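Local coordinates for EscN (Escherichia coli O127:H6, PDB 2OBL), which belongs to the type III secretion family related to the ATP synthase alpha and beta subunits, and is built on a P-loop nucleotide-binding fold, at residues A10-G18 with L124-T132; E283-P294 with E310-I321. The protein carries 1 engineered substitution. One frame throughout, in Å; residues are numbered along the deposited sequence.

Interaction 1: residues A10-G18 with L124-T132; sequences ALLGRLIDG and LSKCVLVVT
Arg14 meets Leu129 through its backbone, whereas its flat guanidinium turns back along its own segment and has Ala10 O at its edge, in plane. The hydrogen bonds across the contact all run between peptide groups. Leu129 N donates to Arg14 O at 3.1 Å, and Ile16 then brackets Val130: Ile16 N donates to Leu129 O (2.8 Å) and Ile16 O accepts from Val131 N (2.9 Å), the pattern of parallel strands. Before them, the type II turn Leu11-Arg14 puts Gly13, at positive phi, where its N reaches Cys127 O at 2.7 Å with an N-H...O angle of 160°.

The side chains separate onto two faces. On one, Leu15 CD2 wedges against Leu129 CB (3.7 Å) and Val131 CG2 (3.8 Å), with Leu116 of helix 109-116 packed on both leucines. On the other, Val128 has CG1 opposite its backbone N (chi1 -175°), which spreads its two methyls between neighbours: CG2 meets Leu12 CD2 at 3.7 Å, the side chains crossing nearly at a right angle, and CG1 lies 4.1 Å from Ile16 CG1. Phe155 of helix 138-156 packs on Leu12 and Val128.

Strand 127-132 also pairs in parallel with strand 99-105, so the short strand 15-16 extends the sheet beyond it. Helices lie against both faces, as in the three-layered alpha/beta/alpha core of P-loop NTPases.

Interaction 2: residues E283-P294 with E310-I321; sequences ECKKLIATYKNP and EADKAIKNRKLI. Engineered in segment 283-294: Pro294 (natural residue Val).
Arg318 lies across one face of the Tyr291 ring, its guanidinium stacked flat on the aromatic plane with centres 3.9 Å apart and planes only 7° from parallel. A bend at chi2 (74°) folds the chain over the ring, so CD also makes a CH-pi contact, 3.6 Å from the ring centroid. Ile315 CD1 approaches the same ring obliquely, 3.7 Å from Tyr291 CD1, and Ile315 CG2 packs against CG of Pro294, an engineered residue.

Leu287 is the knob of the contact. It fits among Glu310, Lys313, Ala314 and Ile321, and its CB lies 3.6 Å from Ile321 CD1. The small Ala314 lets the backbones come close: helices 283-290 and 310-316 cross at -91° with axes 8.5 Å apart, and Ala314 CB touches Leu287 O at 3.6 Å. Ile321 CG2 packs on Ile288 CG1, and Val345 of helix 335-345 covers both Ile321 and Cys284. Thr290 OG1 donates to Lys286 O within its own helix and merely touches Ala314 CB.

At the far end Lys313 and Glu283 form a salt bridge, although the modelled NZ to OE2 separation is too short to be taken literally. Arg279 pairs with OE1 of Glu283, and Val346 O accepts from Lys313 NZ. An apolar centre round Leu287 and Ile321 is thus flanked by the Tyr291-Arg318 stack and by the Glu283-Lys313 ion pair, so the charged groups sit at the margins of the contact.

The two interactions lie on opposite sides of the chain's centre, their centres about 43 Å apart and their nearest atoms about 26 Å apart, and they share no secondary-structure element. Interaction 1 joins strands at one side of the nucleotide-binding domain's main sheet; interaction 2 joins helices within the C-terminal helical region. Interaction 1 is the more enclosed, most of its touching residues being buried, whereas interaction 2 lies farther out and only a third of its touching residues are buried. Their chemistry follows their place: in interaction 1 the polar links are backbone hydrogen bonds and the side chains add apolar layers, whereas in interaction 2 side chains hold the pair by knob packing, an arginine-tyrosine stack and a salt bridge.

Interaction 1: residues A10-G18 with L124-T132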
ATOM      1  N   ALA A  10       3.707 -23.486   7.152  1.00 20.87           N
ATOM      2  CA  ALA A  10       4.931 -23.726   6.380  1.00 20.42           C
ATOM      3  C   ALA A  10       5.052 -22.827   5.152  1.00 20.51           C
ATOM      4  O   ALA A  10       6.082 -22.826   4.461  1.00 19.76           O
ATOM      5  CB  ALA A  10       5.053 -25.216   5.980  1.00 20.93           C
ATOM      6  N   LEU A  11       4.002 -22.046   4.900  1.00 19.92           N
ATOM      7  CA  LEU A  11       4.000 -21.100   3.801  1.00 19.91           C
ATOM      8  C   LEU A  11       4.957 -19.942   4.074  1.00 19.70           C
ATOM      9  O   LEU A  11       5.433 -19.299   3.145  1.00 20.29           O
ATOM     10  CB  LEU A  11       2.586 -20.558   3.540  1.00 19.35           C
ATOM     11  CG  LEU A  11       1.545 -21.475   2.897  1.00 18.71           C
ATOM     12  CD1 LEU A  11       0.185 -20.809   2.869  1.00 19.44           C
ATOM     13  CD2 LEU A  11       1.968 -21.868   1.484  1.00 19.98           C
ATOM     14  N   LEU A  12       5.234 -19.666   5.345  1.00 20.25           N
ATOM     15  CA  LEU A  12       6.088 -18.530   5.696  1.00 20.66           C
ATOM     16  C   LEU A  12       7.521 -18.697   5.178  1.00 20.86           C
ATOM     17  O   LEU A  12       8.127 -19.778   5.312  1.00 20.31           O
ATOM     18  CB  LEU A  12       6.117 -18.304   7.205  1.00 21.26           C
ATOM     19  CG  LEU A  12       4.879 -17.729   7.885  1.00 22.60           C
ATOM     20  CD1 LEU A  12       5.189 -17.476   9.353  1.00 22.82           C
ATOM     21  CD2 LEU A  12       4.433 -16.443   7.197  1.00 22.49           C
ATOM     22  N   GLY A  13       8.043 -17.627   4.590  1.00 20.63           N
ATOM     23  CA  GLY A  13       9.392 -17.600   4.041  1.00 21.88           C
ATOM     24  C   GLY A  13       9.474 -18.178   2.642  1.00 21.77           C
ATOM     25  O   GLY A  13      10.560 -18.292   2.079  1.00 24.08           O
ATOM     26  N   ARG A  14       8.332 -18.520   2.058  1.00 22.01           N
ATOM     27  CA  ARG A  14       8.329 -19.235   0.780  1.00 22.49           C
ATOM     28  C   ARG A  14       7.826 -18.439  -0.418  1.00 21.77           C
ATOM     29  O   ARG A  14       6.958 -17.579  -0.289  1.00 21.32           O
ATOM     30  CB  ARG A  14       7.533 -20.531   0.890  1.00 24.22           C
ATOM     31  CG  ARG A  14       8.137 -21.514   1.874  1.00 28.01           C
ATOM     32  CD  ARG A  14       7.756 -22.934   1.529  1.00 31.09           C
ATOM     33  NE  ARG A  14       8.787 -23.868   1.976  1.00 34.52           N
ATOM     34  CZ  ARG A  14       9.652 -24.471   1.167  1.00 35.09           C
ATOM     35  NH1 ARG A  14       9.611 -24.265  -0.153  1.00 35.66           N
ATOM     36  NH2 ARG A  14      10.553 -25.288   1.677  1.00 36.55           N
ATOM     37  N   LEU A  15       8.368 -18.767  -1.586  1.00 20.82           N
ATOM     38  CA  LEU A  15       7.857 -18.251  -2.855  1.00 20.57           C
ATOM     39  C   LEU A  15       6.827 -19.231  -3.380  1.00 20.69           C
ATOM     40  O   LEU A  15       7.106 -20.422  -3.532  1.00 20.27           O
ATOM     41  CB  LEU A  15       8.981 -18.130  -3.883  1.00 19.89           C
ATOM     42  CG  LEU A  15       9.981 -17.008  -3.672  1.00 20.27           C
ATOM     43  CD1 LEU A  15      11.251 -17.311  -4.460  1.00 20.64           C
ATOM     44  CD2 LEU A  15       9.359 -15.723  -4.127  1.00 20.00           C
ATOM     45  N   ILE A  16       5.654 -18.702  -3.685  1.00 20.55           N
ATOM     46  CA  ILE A  16       4.475 -19.478  -3.979  1.00 21.61           C
ATOM     47  C   ILE A  16       3.926 -18.949  -5.294  1.00 20.30           C
ATOM     48  O   ILE A  16       3.938 -17.733  -5.502  1.00 19.52           O
ATOM     49  CB  ILE A  16       3.436 -19.160  -2.865  1.00 22.82           C
ATOM     50  CG1 ILE A  16       3.947 -19.648  -1.505  1.00 24.30           C
ATOM     51  CG2 ILE A  16       2.094 -19.687  -3.196  1.00 24.94           C
ATOM     52  CD1 ILE A  16       4.196 -21.090  -1.460  1.00 23.48           C
ATOM     53  N   ASP A  17       3.433 -19.825  -6.172  1.00 19.38           N
ATOM     54  CA  ASP A  17       2.854 -19.367  -7.449  1.00 18.89           C
ATOM     55  C   ASP A  17       1.423 -18.866  -7.309  1.00 18.12           C
ATOM     56  O   ASP A  17       0.909 -18.763  -6.198  1.00 18.48           O
ATOM     57  CB  ASP A  17       2.988 -20.400  -8.587  1.00 19.30           C
ATOM     58  CG  ASP A  17       2.051 -21.599  -8.447  1.00 20.15           C
ATOM     59  OD1 ASP A  17       1.130 -21.586  -7.614  1.00 18.26           O
ATOM     60  OD2 ASP A  17       2.248 -22.584  -9.206  1.00 20.53           O
ATOM     61  N   GLY A  18       0.798 -18.542  -8.439  1.00 18.03           N
ATOM     62  CA  GLY A  18      -0.535 -17.910  -8.441  1.00 18.69           C
ATOM     63  C   GLY A  18      -1.652 -18.763  -7.859  1.00 18.92           C
ATOM     64  O   GLY A  18      -2.683 -18.242  -7.428  1.00 18.59           O
ATOM     65  N   LEU A 124      11.725 -11.431   5.332  1.00 14.52           N
ATOM     66  CA  LEU A 124      11.298 -12.588   4.541  1.00 14.55           C
ATOM     67  C   LEU A 124      10.751 -13.735   5.389  1.00 14.15           C
ATOM     68  O   LEU A 124       9.863 -14.466   4.955  1.00 13.57           O
ATOM     69  CB  LEU A 124      12.436 -13.076   3.641  1.00 14.52           C
ATOM     70  CG  LEU A 124      12.890 -12.105   2.548  1.00 13.72           C
ATOM     71  CD1 LEU A 124      14.246 -12.527   2.024  1.00 14.62           C
ATOM     72  CD2 LEU A 124      11.838 -12.030   1.407  1.00 14.83           C
ATOM     73  N   SER A 125      11.274 -13.878   6.605  1.00 14.65           N
ATOM     74  CA  SER A 125      10.855 -14.934   7.510  1.00 15.86           C
ATOM     75  C   SER A 125       9.413 -14.823   7.969  1.00 15.48           C
ATOM     76  O   SER A 125       8.838 -15.807   8.434  1.00 15.80           O
ATOM     77  CB  SER A 125      11.774 -14.986   8.727  1.00 17.21           C
ATOM     78  OG  SER A 125      12.976 -15.648   8.379  1.00 20.17           O
ATOM     79  N   LYS A 126       8.837 -13.626   7.866  1.00 15.24           N
ATOM     80  CA  LYS A 126       7.411 -13.454   8.177  1.00 15.56           C
ATOM     81  C   LYS A 126       6.555 -13.162   6.947  1.00 15.03           C
ATOM     82  O   LYS A 126       5.389 -12.769   7.077  1.00 15.37           O
ATOM     83  CB  LYS A 126       7.200 -12.369   9.229  1.00 16.23           C
ATOM     84  CG  LYS A 126       7.576 -10.977   8.794  1.00 16.71           C
ATOM     85  CD  LYS A 126       7.259  -9.996   9.913  1.00 17.27           C
ATOM     86  CE  LYS A 126       7.563  -8.561   9.516  1.00 17.10           C
ATOM     87  NZ  LYS A 126       7.279  -7.671  10.677  1.00 16.61           N
ATOM     88  N   CYS A 127       7.130 -13.382   5.768  1.00 14.90           N
ATOM     89  CA  CYS A 127       6.447 -13.139   4.499  1.00 14.40           C
ATOM     90  C   CYS A 127       5.990 -14.417   3.812  1.00 13.44           C
ATOM     91  O   CYS A 127       6.677 -15.442   3.834  1.00 14.04           O
ATOM     92  CB  CYS A 127       7.375 -12.399   3.522  1.00 15.37           C
ATOM     93  SG  CYS A 127       7.702 -10.661   3.883  1.00 17.31           S
ATOM     94  N   VAL A 128       4.826 -14.341   3.184  1.00 12.57           N
ATOM     95  CA  VAL A 128       4.464 -15.296   2.144  1.00 11.90           C
ATOM     96  C   VAL A 128       4.491 -14.541   0.821  1.00 11.61           C
ATOM     97  O   VAL A 128       3.864 -13.487   0.680  1.00 11.13           O
ATOM     98  CB  VAL A 128       3.064 -15.906   2.374  1.00 12.44           C
ATOM     99  CG1 VAL A 128       2.794 -16.983   1.326  1.00 12.27           C
ATOM    100  CG2 VAL A 128       2.963 -16.499   3.773  1.00 11.14           C
ATOM    101  N   LEU A 129       5.247 -15.057  -0.143  1.00 13.41           N
ATOM    102  CA  LEU A 129       5.493 -14.337  -1.389  1.00 13.03           C
ATOM    103  C   LEU A 129       4.756 -15.007  -2.540  1.00 13.24           C
ATOM    104  O   LEU A 129       5.230 -16.008  -3.079  1.00 13.31           O
ATOM    105  CB  LEU A 129       6.996 -14.320  -1.677  1.00 14.06           C
ATOM    106  CG  LEU A 129       7.866 -13.782  -0.538  1.00 15.13           C
ATOM    107  CD1 LEU A 129       9.339 -14.091  -0.792  1.00 17.38           C
ATOM    108  CD2 LEU A 129       7.661 -12.296  -0.396  1.00 16.18           C
ATOM    109  N   VAL A 130       3.582 -14.476  -2.892  1.00 13.00           N
ATOM    110  CA  VAL A 130       2.823 -14.987  -4.022  1.00 12.08           C
ATOM    111  C   VAL A 130       3.297 -14.242  -5.268  1.00 12.66           C
ATOM    112  O   VAL A 130       3.104 -13.035  -5.403  1.00 14.13           O
ATOM    113  CB  VAL A 130       1.311 -14.791  -3.835  1.00 11.85           C
ATOM    114  CG1 VAL A 130       0.555 -15.322  -5.071  1.00 12.54           C
ATOM    115  CG2 VAL A 130       0.838 -15.474  -2.546  1.00 12.41           C
ATOM    116  N   VAL A 131       3.967 -14.960  -6.161  1.00 12.41           N
ATOM    117  CA  VAL A 131       4.583 -14.306  -7.310  1.00 12.60           C
ATOM    118  C   VAL A 131       4.098 -14.903  -8.612  1.00 13.17           C
ATOM    119  O   VAL A 131       4.193 -16.121  -8.831  1.00 13.53           O
ATOM    120  CB  VAL A 131       6.119 -14.425  -7.250  1.00 12.25           C
ATOM    121  CG1 VAL A 131       6.763 -13.807  -8.506  1.00 12.63           C
ATOM    122  CG2 VAL A 131       6.652 -13.810  -5.958  1.00 13.81           C
ATOM    123  N   THR A 132       3.573 -14.044  -9.487  1.00 13.44           N
ATOM    124  CA  THR A 132       3.179 -14.465 -10.830  0.50 13.05           C
ATOM    125  C   THR A 132       3.642 -13.437 -11.843  1.00 13.56           C
ATOM    126  O   THR A 132       3.048 -12.357 -11.958  1.00 14.51           O
ATOM    127  CB  THR A 132       1.649 -14.677 -10.959  0.50 12.95           C
ATOM    128  OG1 THR A 132       0.949 -13.491 -10.549  0.50 13.72           O
ATOM    129  CG2 THR A 132       1.209 -15.842 -10.093  0.50 11.50           C
TER

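Interaction 2: residues E283-P294 with E310-I321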
ATOM      1  N   GLU A 283      -1.587  21.274  10.684  1.00 21.03           N
ATOM      2  CA  GLU A 283      -0.706  22.415  10.525  1.00 20.96           C
ATOM      3  C   GLU A 283       0.457  22.074   9.590  1.00 20.90           C
ATOM      4  O   GLU A 283       0.793  22.865   8.713  1.00 20.55           O
ATOM      5  CB  GLU A 283      -0.186  22.917  11.881  1.00 22.42           C
ATOM      6  CG  GLU A 283       0.916  23.956  11.730  1.00 23.93           C
ATOM      7  CD  GLU A 283       1.078  24.853  12.931  1.00 25.01           C
ATOM      8  OE1 GLU A 283       0.795  24.409  14.069  1.00 25.47           O
ATOM      9  OE2 GLU A 283       1.498  26.018  12.737  1.00 25.92           O
ATOM     10  N   CYS A 284       1.060  20.894   9.764  1.00 20.50           N
ATOM     11  CA  CYS A 284       2.172  20.487   8.910  1.00 20.81           C
ATOM     12  C   CYS A 284       1.729  20.468   7.452  1.00 21.48           C
ATOM     13  O   CYS A 284       2.450  20.942   6.571  1.00 22.13           O
ATOM     14  CB  CYS A 284       2.735  19.114   9.313  1.00 20.76           C
ATOM     15  SG  CYS A 284       4.300  18.710   8.483  1.00 20.89           S
ATOM     16  N   LYS A 285       0.540  19.929   7.197  1.00 21.67           N
ATOM     17  CA  LYS A 285       0.011  19.879   5.833  1.00 22.05           C
ATOM     18  C   LYS A 285      -0.169  21.282   5.251  1.00 22.76           C
ATOM     19  O   LYS A 285       0.178  21.543   4.095  1.00 22.70           O
ATOM     20  CB  LYS A 285      -1.315  19.129   5.801  1.00 23.40           C
ATOM     21  CG  LYS A 285      -1.168  17.612   5.847  1.00 24.56           C
ATOM     22  CD  LYS A 285      -2.522  16.954   5.922  1.00 26.21           C
ATOM     23  CE  LYS A 285      -2.552  15.958   7.050  1.00 27.89           C
ATOM     24  NZ  LYS A 285      -3.945  15.536   7.386  1.00 29.57           N
ATOM     25  N   LYS A 286      -0.704  22.186   6.063  1.00 22.59           N
ATOM     26  CA  LYS A 286      -0.909  23.562   5.629  1.00 23.23           C
ATOM     27  C   LYS A 286       0.432  24.224   5.353  1.00 22.44           C
ATOM     28  O   LYS A 286       0.585  24.951   4.367  1.00 21.94           O
ATOM     29  CB  LYS A 286      -1.711  24.341   6.669  1.00 24.82           C
ATOM     30  CG  LYS A 286      -3.212  24.069   6.596  1.00 26.88           C
ATOM     31  CD  LYS A 286      -3.903  24.265   7.942  1.00 28.09           C
ATOM     32  CE  LYS A 286      -5.367  23.824   7.885  1.00 28.93           C
ATOM     33  NZ  LYS A 286      -6.104  24.084   9.164  1.00 29.01           N
ATOM     34  N   LEU A 287       1.413  23.945   6.204  1.00 22.07           N
ATOM     35  CA  LEU A 287       2.740  24.513   6.018  1.00 22.62           C
ATOM     36  C   LEU A 287       3.366  24.019   4.719  1.00 22.80           C
ATOM     37  O   LEU A 287       3.928  24.809   3.958  1.00 23.10           O
ATOM     38  CB  LEU A 287       3.645  24.225   7.216  1.00 21.73           C
ATOM     39  CG  LEU A 287       3.296  24.990   8.502  1.00 21.53           C
ATOM     40  CD1 LEU A 287       4.258  24.618   9.605  1.00 21.83           C
ATOM     41  CD2 LEU A 287       3.301  26.496   8.280  1.00 21.62           C
ATOM     42  N   ILE A 288       3.261  22.715   4.474  1.00 23.49           N
ATOM     43  CA  ILE A 288       3.724  22.124   3.217  1.00 24.26           C
ATOM     44  C   ILE A 288       3.056  22.776   2.007  1.00 25.33           C
ATOM     45  O   ILE A 288       3.721  23.085   1.018  1.00 25.73           O
ATOM     46  CB  ILE A 288       3.466  20.605   3.177  1.00 23.54           C
ATOM     47  CG1 ILE A 288       4.379  19.882   4.168  1.00 23.65           C
ATOM     48  CG2 ILE A 288       3.674  20.052   1.765  1.00 23.84           C
ATOM     49  CD1 ILE A 288       4.047  18.398   4.354  1.00 23.38           C
ATOM     50  N   ALA A 289       1.746  22.987   2.090  1.00 26.59           N
ATOM     51  CA  ALA A 289       0.991  23.560   0.974  1.00 28.65           C
ATOM     52  C   ALA A 289       1.337  25.028   0.719  1.00 30.29           C
ATOM     53  O   ALA A 289       1.337  25.481  -0.425  1.00 30.65           O
ATOM     54  CB  ALA A 289      -0.507  23.406   1.208  1.00 28.40           C
ATOM     55  N   THR A 290       1.634  25.766   1.783  1.00 32.00           N
ATOM     56  CA  THR A 290       1.838  27.211   1.663  1.00 34.00           C
ATOM     57  C   THR A 290       3.279  27.607   1.335  1.00 35.64           C
ATOM     58  O   THR A 290       3.539  28.757   0.982  1.00 35.98           O
ATOM     59  CB  THR A 290       1.349  27.974   2.926  1.00 33.90           C
ATOM     60  OG1 THR A 290       2.089  27.547   4.077  1.00 33.64           O
ATOM     61  CG2 THR A 290      -0.138  27.729   3.165  1.00 33.80           C
ATOM     62  N   TYR A 291       4.212  26.664   1.437  1.00 37.87           N
ATOM     63  CA  TYR A 291       5.628  26.980   1.232  1.00 39.73           C
ATOM     64  C   TYR A 291       5.940  27.470  -0.181  1.00 41.02           C
ATOM     65  O   TYR A 291       5.428  26.937  -1.169  1.00 40.48           O
ATOM     66  CB  TYR A 291       6.539  25.796   1.578  1.00 40.80           C
ATOM     67  CG  TYR A 291       7.977  26.028   1.153  1.00 40.96           C
ATOM     68  CD1 TYR A 291       8.860  26.736   1.964  1.00 41.37           C
ATOM     69  CD2 TYR A 291       8.446  25.563  -0.071  1.00 41.42           C
ATOM     70  CE1 TYR A 291      10.173  26.963   1.572  1.00 41.11           C
ATOM     71  CE2 TYR A 291       9.756  25.787  -0.472  1.00 41.52           C
ATOM     72  CZ  TYR A 291      10.614  26.485   0.355  1.00 41.37           C
ATOM     73  OH  TYR A 291      11.914  26.703  -0.043  1.00 41.13           O
ATOM     74  N   LYS A 292       6.791  28.488  -0.258  1.00 42.59           N
ATOM     75  CA  LYS A 292       7.255  29.033  -1.530  1.00 44.20           C
ATOM     76  C   LYS A 292       8.755  29.335  -1.472  1.00 44.93           C
ATOM     77  O   LYS A 292       9.225  30.004  -0.553  1.00 45.25           O
ATOM     78  CB  LYS A 292       6.488  30.311  -1.878  1.00 44.79           C
ATOM     79  CG  LYS A 292       5.041  30.094  -2.289  1.00 45.24           C
ATOM     80  CD  LYS A 292       4.394  31.405  -2.713  1.00 45.69           C
ATOM     81  CE  LYS A 292       5.064  31.976  -3.960  1.00 46.05           C
ATOM     82  NZ  LYS A 292       4.249  33.057  -4.575  1.00 46.17           N
ATOM     83  N   ASN A 293       9.493  28.829  -2.458  1.00 45.59           N
ATOM     84  CA  ASN A 293      10.928  29.072  -2.581  1.00 45.97           C
ATOM     85  C   ASN A 293      11.281  30.535  -2.295  1.00 46.23           C
ATOM     86  O   ASN A 293      10.776  31.430  -2.970  1.00 46.80           O
ATOM     87  CB  ASN A 293      11.385  28.676  -3.993  1.00 46.51           C
ATOM     88  CG  ASN A 293      12.878  28.866  -4.211  1.00 47.07           C
ATOM     89  OD1 ASN A 293      13.601  29.321  -3.322  1.00 47.30           O
ATOM     90  ND2 ASN A 293      13.345  28.519  -5.409  1.00 47.07           N
ATOM     91  N   PRO A 294      12.139  30.780  -1.284  0.50 45.87           N
ATOM     92  CA  PRO A 294      12.613  32.127  -0.933  0.50 45.88           C
ATOM     93  C   PRO A 294      13.327  32.848  -2.081  0.50 45.91           C
ATOM     94  O   PRO A 294      13.238  34.071  -2.179  0.50 45.52           O
ATOM     95  CB  PRO A 294      13.594  31.870   0.215  0.50 45.73           C
ATOM     96  CG  PRO A 294      13.201  30.553   0.771  0.50 45.71           C
ATOM     97  CD  PRO A 294      12.701  29.754  -0.391  0.50 45.78           C
ATOM     98  N   GLU A 310       1.148  32.790   8.022  1.00 46.56           N
ATOM     99  CA  GLU A 310       1.119  31.437   7.468  1.00 45.91           C
ATOM    100  C   GLU A 310       2.321  31.147   6.572  1.00 45.31           C
ATOM    101  O   GLU A 310       2.973  30.112   6.715  1.00 45.52           O
ATOM    102  CB  GLU A 310      -0.186  31.193   6.702  0.50 46.05           C
ATOM    103  CG  GLU A 310      -1.376  30.824   7.582  0.50 46.18           C
ATOM    104  CD  GLU A 310      -1.383  29.359   7.987  0.50 46.26           C
ATOM    105  OE1 GLU A 310      -0.305  28.724   7.969  0.50 46.41           O
ATOM    106  OE2 GLU A 310      -2.470  28.840   8.325  0.50 46.29           O
ATOM    107  N   ALA A 311       2.617  32.065   5.659  1.00 44.44           N
ATOM    108  CA  ALA A 311       3.723  31.879   4.723  1.00 43.63           C
ATOM    109  C   ALA A 311       5.090  31.972   5.404  1.00 42.92           C
ATOM    110  O   ALA A 311       6.039  31.303   4.996  1.00 43.08           O
ATOM    111  CB  ALA A 311       3.624  32.878   3.572  1.00 43.54           C
ATOM    112  N   ASP A 312       5.184  32.803   6.437  1.00 42.01           N
ATOM    113  CA  ASP A 312       6.456  33.043   7.119  1.00 41.08           C
ATOM    114  C   ASP A 312       6.933  31.806   7.876  1.00 40.40           C
ATOM    115  O   ASP A 312       8.119  31.473   7.854  1.00 40.53           O
ATOM    116  CB  ASP A 312       6.332  34.233   8.080  1.00 41.43           C
ATOM    117  CG  ASP A 312       5.939  35.519   7.371  1.00 41.34           C
ATOM    118  OD1 ASP A 312       6.239  35.651   6.165  1.00 41.27           O
ATOM    119  OD2 ASP A 312       5.330  36.396   8.019  1.00 41.74           O
ATOM    120  N   LYS A 313       6.001  31.133   8.540  1.00 39.09           N
ATOM    121  CA  LYS A 313       6.307  29.920   9.291  1.00 38.07           C
ATOM    122  C   LYS A 313       6.756  28.793   8.361  1.00 37.78           C
ATOM    123  O   LYS A 313       7.646  28.013   8.699  1.00 37.65           O
ATOM    124  CB  LYS A 313       5.085  29.477  10.083  1.00 37.40           C
ATOM    125  CG  LYS A 313       5.391  28.441  11.145  1.00 37.03           C
ATOM    126  CD  LYS A 313       4.172  28.161  11.994  1.00 36.59           C
ATOM    127  CE  LYS A 313       4.526  27.275  13.166  1.00 36.35           C
ATOM    128  NZ  LYS A 313       3.330  26.977  13.991  1.00 35.88           N
ATOM    129  N   ALA A 314       6.136  28.726   7.187  1.00 37.46           N
ATOM    130  CA  ALA A 314       6.437  27.695   6.198  1.00 37.22           C
ATOM    131  C   ALA A 314       7.897  27.724   5.755  1.00 37.35           C
ATOM    132  O   ALA A 314       8.523  26.676   5.584  1.00 37.32           O
ATOM    133  CB  ALA A 314       5.520  27.839   4.995  1.00 37.12           C
ATOM    134  N   ILE A 315       8.434  28.927   5.567  1.00 37.03           N
ATOM    135  CA  ILE A 315       9.824  29.078   5.158  1.00 37.03           C
ATOM    136  C   ILE A 315      10.741  28.745   6.323  1.00 36.36           C
ATOM    137  O   ILE A 315      11.741  28.042   6.169  1.00 36.18           O
ATOM    138  CB  ILE A 315      10.127  30.519   4.688  1.00 37.84           C
ATOM    139  CG1 ILE A 315       9.009  31.045   3.781  1.00 38.11           C
ATOM    140  CG2 ILE A 315      11.484  30.578   3.992  1.00 38.25           C
ATOM    141  CD1 ILE A 315       8.951  30.389   2.411  1.00 38.63           C
ATOM    142  N   LYS A 316      10.385  29.265   7.491  1.00 35.69           N
ATOM    143  CA  LYS A 316      11.143  29.043   8.707  1.00 35.55           C
ATOM    144  C   LYS A 316      11.228  27.557   9.039  1.00 35.32           C
ATOM    145  O   LYS A 316      12.248  27.084   9.542  1.00 35.54           O
ATOM    146  CB  LYS A 316      10.484  29.800   9.860  1.00 35.16           C
ATOM    147  CG  LYS A 316      11.251  29.773  11.167  1.00 35.36           C
ATOM    148  CD  LYS A 316      10.381  30.291  12.293  1.00 35.15           C
ATOM    149  CE  LYS A 316       9.598  31.522  11.863  1.00 35.12           C
ATOM    150  NZ  LYS A 316       8.551  31.884  12.859  1.00 35.44           N
ATOM    151  N   ASN A 317      10.156  26.823   8.748  1.00 35.03           N
ATOM    152  CA  ASN A 317      10.070  25.409   9.123  1.00 34.94           C
ATOM    153  C   ASN A 317      10.378  24.434   7.983  1.00 34.56           C
ATOM    154  O   ASN A 317      10.337  23.216   8.177  1.00 34.21           O
ATOM    155  CB  ASN A 317       8.703  25.096   9.747  1.00 34.73           C
ATOM    156  CG  ASN A 317       8.561  25.649  11.159  1.00 34.92           C
ATOM    157  OD1 ASN A 317       7.579  25.376  11.850  1.00 34.81           O
ATOM    158  ND2 ASN A 317       9.545  26.426  11.594  1.00 35.01           N
ATOM    159  N   ARG A 318      10.712  24.975   6.814  1.00 34.62           N
ATOM    160  CA  ARG A 318      10.970  24.174   5.611  1.00 34.52           C
ATOM    161  C   ARG A 318      11.926  22.999   5.836  1.00 34.20           C
ATOM    162  O   ARG A 318      11.556  21.842   5.619  1.00 33.82           O
ATOM    163  CB  ARG A 318      11.480  25.066   4.475  1.00 35.44           C
ATOM    164  CG  ARG A 318      12.109  24.315   3.307  1.00 36.35           C
ATOM    165  CD  ARG A 318      11.075  23.617   2.437  1.00 37.03           C
ATOM    166  NE  ARG A 318      11.625  23.288   1.120  1.00 37.74           N
ATOM    167  CZ  ARG A 318      10.931  22.730   0.134  1.00 37.99           C
ATOM    168  NH1 ARG A 318       9.650  22.431   0.308  1.00 38.00           N
ATOM    169  NH2 ARG A 318      11.517  22.472  -1.027  1.00 38.32           N
ATOM    170  N   LYS A 319      13.147  23.292   6.277  1.00 33.48           N
ATOM    171  CA  LYS A 319      14.148  22.240   6.486  1.00 32.94           C
ATOM    172  C   LYS A 319      13.697  21.169   7.477  1.00 31.65           C
ATOM    173  O   LYS A 319      13.974  19.985   7.286  1.00 31.29           O
ATOM    174  CB  LYS A 319      15.492  22.830   6.925  1.00 33.39           C
ATOM    175  CG  LYS A 319      16.607  21.794   7.031  1.00 33.68           C
ATOM    176  CD  LYS A 319      17.878  22.392   7.621  1.00 34.12           C
ATOM    177  CE  LYS A 319      18.814  21.297   8.116  1.00 34.96           C
ATOM    178  NZ  LYS A 319      19.889  21.822   9.010  1.00 35.52           N
ATOM    179  N   LEU A 320      13.015  21.585   8.541  1.00 30.14           N
ATOM    180  CA  LEU A 320      12.494  20.634   9.515  1.00 29.07           C
ATOM    181  C   LEU A 320      11.443  19.744   8.865  1.00 28.13           C
ATOM    182  O   LEU A 320      11.500  18.516   8.961  1.00 27.55           O
ATOM    183  CB  LEU A 320      11.882  21.366  10.708  1.00 28.70           C
ATOM    184  CG  LEU A 320      12.886  21.932  11.709  1.00 28.47           C
ATOM    185  CD1 LEU A 320      12.147  22.585  12.856  1.00 28.55           C
ATOM    186  CD2 LEU A 320      13.811  20.832  12.204  1.00 28.35           C
ATOM    187  N   ILE A 321      10.489  20.384   8.199  1.00 27.59           N
ATOM    188  CA  ILE A 321       9.394  19.685   7.533  1.00 27.99           C
ATOM    189  C   ILE A 321       9.908  18.724   6.456  1.00 27.23           C
ATOM    190  O   ILE A 321       9.487  17.571   6.392  1.00 26.05           O
ATOM    191  CB  ILE A 321       8.379  20.687   6.934  1.00 28.56           C
ATOM    192  CG1 ILE A 321       7.646  21.429   8.061  1.00 29.30           C
ATOM    193  CG2 ILE A 321       7.384  19.968   6.034  1.00 29.34           C
ATOM    194  CD1 ILE A 321       6.876  22.649   7.598  1.00 29.90           C
TER